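Local coordinates for protein yciO (Escherichia coli, PDB 1K7J), which is of unknown precise function but belongs to the SUA5/YrdC family and may bind double-stranded RNA, as its family is thought to, at residues 2-7 / 156-161; 114-119 / 184-189. All blocks are in the same frame, centred on the assembly; numbering follows the deposited sequence.

Interaction 1: 2-7 / 156-161; sequences SQFFYI and DPEEIK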
loop_
_atom_site.group_PDB
_atom_site.type_symbol
_atom_site.label_atom_id
_atom_site.label_comp_id
_atom_site.label_asym_id
_atom_site.label_seq_id
_atom_site.Cartn_x
_atom_site.Cartn_y
_atom_site.Cartn_z
ATOM N N SER A 2 1.304 -5.173 20.013
ATOM C CA SER A 2 2.075 -4.576 18.931
ATOM C C SER A 2 3.172 -3.652 19.439
ATOM O O SER A 2 3.012 -2.980 20.458
ATOM C CB SER A 2 1.150 -3.773 18.012
ATOM O OG SER A 2 1.883 -3.115 16.992
ATOM N N GLN A 3 4.296 -3.638 18.732
ATOM C CA GLN A 3 5.376 -2.731 19.083
ATOM C C GLN A 3 4.913 -1.391 18.520
ATOM O O GLN A 3 4.064 -1.354 17.624
ATOM C CB GLN A 3 6.688 -3.170 18.434
ATOM C CG GLN A 3 7.428 -4.232 19.232
ATOM C CD GLN A 3 8.729 -4.657 18.580
ATOM O OE1 GLN A 3 8.754 -5.559 17.745
ATOM N NE2 GLN A 3 9.817 -3.996 18.951
ATOM N N PHE A 4 5.456 -0.296 19.040
ATOM C CA PHE A 4 5.060 1.040 18.599
ATOM C C PHE A 4 6.314 1.898 18.426
ATOM O O PHE A 4 7.012 2.195 19.398
ATOM C CB PHE A 4 4.115 1.649 19.649
ATOM C CG PHE A 4 3.354 2.858 19.175
ATOM C CD1 PHE A 4 3.784 4.142 19.497
ATOM C CD2 PHE A 4 2.194 2.714 18.420
ATOM C CE1 PHE A 4 3.066 5.263 19.077
ATOM C CE2 PHE A 4 1.471 3.829 17.996
ATOM C CZ PHE A 4 1.906 5.104 18.324
ATOM N N PHE A 5 6.600 2.282 17.184
ATOM C CA PHE A 5 7.780 3.089 16.878
ATOM C C PHE A 5 7.440 4.527 16.528
ATOM O O PHE A 5 6.550 4.778 15.722
ATOM C CB PHE A 5 8.545 2.536 15.668
ATOM C CG PHE A 5 9.207 1.204 15.887
ATOM C CD1 PHE A 5 9.232 0.596 17.137
ATOM C CD2 PHE A 5 9.819 0.559 14.816
ATOM C CE1 PHE A 5 9.860 -0.639 17.313
ATOM C CE2 PHE A 5 10.445 -0.671 14.981
ATOM C CZ PHE A 5 10.465 -1.271 16.232
ATOM N N TYR A 6 8.167 5.468 17.117
ATOM C CA TYR A 6 7.984 6.877 16.801
ATOM C C TYR A 6 9.086 7.178 15.800
ATOM O O TYR A 6 10.257 7.254 16.168
ATOM C CB TYR A 6 8.176 7.743 18.041
ATOM C CG TYR A 6 6.985 7.773 18.960
ATOM C CD1 TYR A 6 5.893 8.599 18.690
ATOM C CD2 TYR A 6 6.950 6.986 20.107
ATOM C CE1 TYR A 6 4.796 8.642 19.546
ATOM C CE2 TYR A 6 5.860 7.019 20.968
ATOM C CZ TYR A 6 4.788 7.850 20.683
ATOM O OH TYR A 6 3.721 7.899 21.548
ATOM N N ILE A 7 8.721 7.329 14.532
ATOM C CA ILE A 7 9.712 7.614 13.504
ATOM C C ILE A 7 9.495 9.000 12.901
ATOM O O ILE A 7 8.377 9.355 12.526
ATOM C CB ILE A 7 9.664 6.542 12.383
ATOM C CG1 ILE A 7 9.920 5.156 12.988
ATOM C CG2 ILE A 7 10.699 6.856 11.307
ATOM C CD1 ILE A 7 9.992 4.027 11.968
ATOM N N ASP A 156 -4.940 8.868 12.580
ATOM C CA ASP A 156 -4.426 9.148 13.921
ATOM C C ASP A 156 -3.719 7.900 14.457
ATOM O O ASP A 156 -4.366 6.901 14.769
ATOM C CB ASP A 156 -5.599 9.514 14.836
ATOM C CG ASP A 156 -5.162 9.917 16.229
ATOM O OD1 ASP A 156 -4.150 9.383 16.725
ATOM O OD2 ASP A 156 -5.854 10.763 16.835
ATOM N N PRO A 157 -2.381 7.948 14.583
ATOM C CA PRO A 157 -1.615 6.801 15.080
ATOM C C PRO A 157 -1.995 6.313 16.478
ATOM O O PRO A 157 -1.866 5.128 16.780
ATOM C CB PRO A 157 -0.165 7.286 14.990
ATOM C CG PRO A 157 -0.286 8.759 15.181
ATOM C CD PRO A 157 -1.500 9.108 14.353
ATOM N N GLU A 158 -2.456 7.219 17.332
ATOM C CA GLU A 158 -2.856 6.823 18.676
ATOM C C GLU A 158 -4.191 6.083 18.622
ATOM O O GLU A 158 -4.414 5.132 19.372
ATOM C CB GLU A 158 -2.956 8.047 19.589
ATOM C CG GLU A 158 -1.605 8.571 20.062
ATOM C CD GLU A 158 -0.788 7.514 20.792
ATOM O OE1 GLU A 158 -1.382 6.721 21.556
ATOM O OE2 GLU A 158 0.448 7.479 20.612
ATOM N N GLU A 159 -5.076 6.523 17.731
ATOM C CA GLU A 159 -6.373 5.878 17.560
ATOM C C GLU A 159 -6.116 4.485 16.990
ATOM O O GLU A 159 -6.763 3.511 17.373
ATOM C CB GLU A 159 -7.247 6.698 16.602
ATOM C CG GLU A 159 -8.652 6.145 16.343
ATOM C CD GLU A 159 -8.672 4.969 15.378
ATOM O OE1 GLU A 159 -8.029 5.058 14.309
ATOM O OE2 GLU A 159 -9.345 3.959 15.683
ATOM N N ILE A 160 -5.152 4.398 16.077
ATOM C CA ILE A 160 -4.799 3.127 15.458
ATOM C C ILE A 160 -4.275 2.152 16.513
ATOM O O ILE A 160 -4.614 0.968 16.503
ATOM C CB ILE A 160 -3.735 3.335 14.355
ATOM C CG1 ILE A 160 -4.362 4.116 13.192
ATOM C CG2 ILE A 160 -3.191 1.993 13.886
ATOM C CD1 ILE A 160 -3.390 4.487 12.092
ATOM N N LYS A 161 -3.454 2.661 17.426
ATOM C CA LYS A 161 -2.899 1.840 18.495
ATOM C C LYS A 161 -4.031 1.301 19.369
ATOM O O LYS A 161 -4.053 0.119 19.713
ATOM C CB LYS A 161 -1.925 2.670 19.337
ATOM C CG LYS A 161 -1.236 1.913 20.470
ATOM C CD LYS A 161 -0.176 2.795 21.125
ATOM C CE LYS A 161 0.583 2.071 22.231
ATOM N NZ LYS A 161 -0.266 1.789 23.421
#
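Phe4 of the edge strand 3-6 packs against Pro157, Glu158 and Lys161 in the first turns of helix 157-164, a surface strand-on-helix contact built around one aromatic ring. The short axes of strand 3-6 and helix 157-161 run nearly antiparallel, at 173°, and come no closer than 11.0 Å, so side chains must bridge the gap. CG of Phe4 stands anti to the backbone N (chi1 -165°), which turns the ring toward helix 157-164. Lys161 lays its aliphatic chain over one ring face: its CD lies 3.9 Å from the Phe4 centroid, a CH-pi contact. Lys161 NZ is 5.9 Å from that centroid, too long for more than a faint cation-pi pull; the ammonium also has a long, weak ion pair with Glu165. At the ring edge, near its plane, Phe4 CE2 meets Pro157 O at 3.8 Å; the same carbonyl accepts the helical bond from Lys161 N. The bent chain of Glu158 brings OE2 to 3.6 Å from Phe4 CZ, with the carboxylate and ring planes 57° apart. Tyr6 CE1 also reaches the Phe4 edge, while Phe4 CE1 sits over a face of the tyrosine, toward its rim, 3.5 Å above the plane. Beyond the contact, Ile171 of strand 170-173 also touches Phe4. Asp156 is the N-cap: its OD1 accepts from Glu158 N, nearly along its C-O axis, and from Glu159 N, above the carboxylate plane. This is an N-capped helix packed by its opening turns against the edge strand of the mixed sheet of a YrdC-like domain.

Interaction 2: 114-119 / 184-189; sequences EKRKTI and VIDLTD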
loop_
_atom_site.group_PDB
_atom_site.type_symbol
_atom_site.label_atom_id
_atom_site.label_comp_id
_atom_site.label_asym_id
_atom_site.label_seq_id
_atom_site.Cartn_x
_atom_site.Cartn_y
_atom_site.Cartn_z
ATOM N N GLU A 114 -9.088 -13.052 -8.284
ATOM C CA GLU A 114 -9.529 -14.344 -8.798
ATOM C C GLU A 114 -9.901 -14.398 -10.276
ATOM O O GLU A 114 -9.422 -15.264 -11.010
ATOM C CB GLU A 114 -10.712 -14.841 -7.961
ATOM C CG GLU A 114 -11.870 -13.854 -7.898
ATOM C CD GLU A 114 -12.914 -14.233 -6.863
ATOM O OE1 GLU A 114 -12.564 -14.311 -5.665
ATOM O OE2 GLU A 114 -14.086 -14.447 -7.248
ATOM N N LYS A 115 -10.740 -13.467 -10.716
ATOM C CA LYS A 115 -11.198 -13.459 -12.099
ATOM C C LYS A 115 -10.378 -12.625 -13.080
ATOM O O LYS A 115 -10.048 -13.089 -14.173
ATOM C CB LYS A 115 -12.659 -13.003 -12.141
ATOM C CG LYS A 115 -13.326 -13.158 -13.496
ATOM C CD LYS A 115 -14.785 -12.728 -13.442
ATOM C CE LYS A 115 -15.469 -12.946 -14.782
ATOM N NZ LYS A 115 -14.754 -12.235 -15.881
ATOM N N ARG A 116 -10.042 -11.401 -12.688
ATOM C CA ARG A 116 -9.301 -10.500 -13.561
ATOM C C ARG A 116 -7.771 -10.596 -13.484
ATOM O O ARG A 116 -7.072 -10.064 -14.350
ATOM C CB ARG A 116 -9.755 -9.064 -13.284
ATOM C CG ARG A 116 -11.274 -8.878 -13.353
ATOM C CD ARG A 116 -11.609 -7.424 -13.595
ATOM N NE ARG A 116 -10.934 -6.966 -14.804
ATOM C CZ ARG A 116 -10.348 -5.782 -14.939
ATOM N NH1 ARG A 116 -10.352 -4.911 -13.933
ATOM N NH2 ARG A 116 -9.731 -5.485 -16.075
ATOM N N LYS A 117 -7.262 -11.276 -12.460
ATOM C CA LYS A 117 -5.821 -11.456 -12.259
ATOM C C LYS A 117 -5.106 -10.118 -12.081
ATOM O O LYS A 117 -3.932 -9.962 -12.438
ATOM C CB LYS A 117 -5.207 -12.214 -13.441
ATOM C CG LYS A 117 -5.942 -13.497 -13.815
ATOM C CD LYS A 117 -6.043 -14.451 -12.640
ATOM C CE LYS A 117 -6.849 -15.689 -13.009
ATOM N NZ LYS A 117 -7.057 -16.581 -11.835
ATOM N N THR A 118 -5.819 -9.160 -11.506
ATOM C CA THR A 118 -5.278 -7.830 -11.285
ATOM C C THR A 118 -4.840 -7.602 -9.846
ATOM O O THR A 118 -5.103 -8.412 -8.956
ATOM C CB THR A 118 -6.321 -6.761 -11.619
ATOM O OG1 THR A 118 -7.524 -7.035 -10.889
ATOM C CG2 THR A 118 -6.615 -6.750 -13.111
ATOM N N ILE A 119 -4.164 -6.479 -9.638
ATOM C CA ILE A 119 -3.698 -6.080 -8.320
ATOM C C ILE A 119 -3.378 -4.590 -8.399
ATOM O O ILE A 119 -3.005 -4.085 -9.461
ATOM C CB ILE A 119 -2.450 -6.901 -7.888
ATOM C CG1 ILE A 119 -2.052 -6.532 -6.457
ATOM C CG2 ILE A 119 -1.306 -6.685 -8.868
ATOM C CD1 ILE A 119 -1.130 -7.551 -5.801
ATOM N N VAL A 184 -8.035 5.715 -7.060
ATOM C CA VAL A 184 -7.785 4.425 -7.686
ATOM C C VAL A 184 -8.215 4.466 -9.143
ATOM O O VAL A 184 -9.370 4.759 -9.452
ATOM C CB VAL A 184 -8.548 3.300 -6.952
ATOM C CG1 VAL A 184 -8.248 1.954 -7.596
ATOM C CG2 VAL A 184 -8.154 3.282 -5.481
ATOM N N ILE A 185 -7.269 4.181 -10.033
ATOM C CA ILE A 185 -7.528 4.179 -11.466
ATOM C C ILE A 185 -7.252 2.792 -12.028
ATOM O O ILE A 185 -6.172 2.244 -11.820
ATOM C CB ILE A 185 -6.595 5.159 -12.215
ATOM C CG1 ILE A 185 -6.689 6.565 -11.616
ATOM C CG2 ILE A 185 -6.961 5.182 -13.702
ATOM C CD1 ILE A 185 -8.045 7.218 -11.767
ATOM N N ASP A 186 -8.228 2.220 -12.723
ATOM C CA ASP A 186 -8.035 0.915 -13.344
ATOM C C ASP A 186 -7.496 1.249 -14.732
ATOM O O ASP A 186 -8.153 1.953 -15.501
ATOM C CB ASP A 186 -9.364 0.168 -13.465
ATOM C CG ASP A 186 -9.196 -1.231 -14.040
ATOM O OD1 ASP A 186 -8.399 -1.398 -14.988
ATOM O OD2 ASP A 186 -9.871 -2.164 -13.553
ATOM N N LEU A 187 -6.300 0.763 -15.045
ATOM C CA LEU A 187 -5.674 1.050 -16.332
ATOM C C LEU A 187 -5.725 -0.099 -17.331
ATOM O O LEU A 187 -5.152 -0.001 -18.417
ATOM C CB LEU A 187 -4.215 1.467 -16.118
ATOM C CG LEU A 187 -3.966 2.768 -15.350
ATOM C CD1 LEU A 187 -2.467 2.968 -15.141
ATOM C CD2 LEU A 187 -4.560 3.941 -16.122
ATOM N N THR A 188 -6.409 -1.181 -16.981
ATOM C CA THR A 188 -6.489 -2.320 -17.889
ATOM C C THR A 188 -7.350 -1.994 -19.110
ATOM O O THR A 188 -8.158 -1.063 -19.086
ATOM C CB THR A 188 -7.043 -3.575 -17.178
ATOM O OG1 THR A 188 -8.376 -3.327 -16.718
ATOM C CG2 THR A 188 -6.156 -3.946 -15.988
ATOM N N ASP A 189 -7.154 -2.763 -20.179
ATOM C CA ASP A 189 -7.887 -2.575 -21.432
ATOM C C ASP A 189 -7.672 -1.178 -22.013
ATOM O O ASP A 189 -8.477 -0.703 -22.817
ATOM C CB ASP A 189 -9.383 -2.826 -21.215
ATOM C CG ASP A 189 -9.676 -4.249 -20.785
ATOM O OD1 ASP A 189 -9.211 -5.183 -21.471
ATOM O OD2 ASP A 189 -10.375 -4.437 -19.765
#
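The guanidinium of Arg116 meets Asp186 and Thr188 along its edge and gives each of them a hydrogen bond from a different nitrogen. Arg116 NH1 donates to Asp186 OD2 at 2.8 Å, with an N-H...O angle of 147°. This salt bridge uses the syn lone pair of OD2, and the guanidinium and carboxylate planes are nearly coplanar. Arg116 NH2 reaches Thr188 OG1 at 2.6 Å, and here the bond is straighter, 165°, with the oxygen essentially in the guanidinium plane. Asp189 OD2 lies obliquely to the group, 3.9 Å from Arg116 NH2, a long ion pair that extends the charge network. Methyl groups add an apolar element: Thr118 CG2 sits over the centre of one guanidinium face and also touches Thr188 CG2, at 4.0 Å.

The second shell fixes the acceptors. Thr188 N donates to Asp186 OD1 at 2.8 Å, closing an Asx turn just after strand 183-186. Thr188 OG1 donates to that same OD1 at 2.6 Å, so two bonds from one residue hold the carboxylate oxygen. Chi1 of 62° sets this hydroxyl between the backbone N and the carbonyl carbon, where it can give a bond to Asp186 while taking one from Arg116. Thr118, at the start of strand 118-122, has its own hydroxyl bonded to Asn64 OD1, while its methyl meets the arginine. The side chain of Asp186 also rests on Val195 of the neighbouring strand 193-196.

Because the two oxygens of Asp186 serve different partners, one the arginine and the other the Asx turn, the turn probably helps to orient the carboxylate for the salt bridge, and the nearby guanidinium would probably favour the ionised form of this carboxylate.

Both interactions are surface contacts that reach the same mixed sheet, on opposite sides of the chain's centre; their own centres are 32 Å apart and their nearest atoms about 18 Å, so they do not touch. Interaction 1 joins outermost strand 3-6 to a helix, whereas interaction 2 ties the lead-in to strand 118-122 to the turn leaving strand 183-186, with strand 97-102 lying between those two strands. Their chemistry differs accordingly. In 2-7 / 156-161 a phenyl ring and a lysine's aliphatic chain dominate; in 114-119 / 184-189 directional polar bonds dominate. In both, an aspartate organises the local backbone.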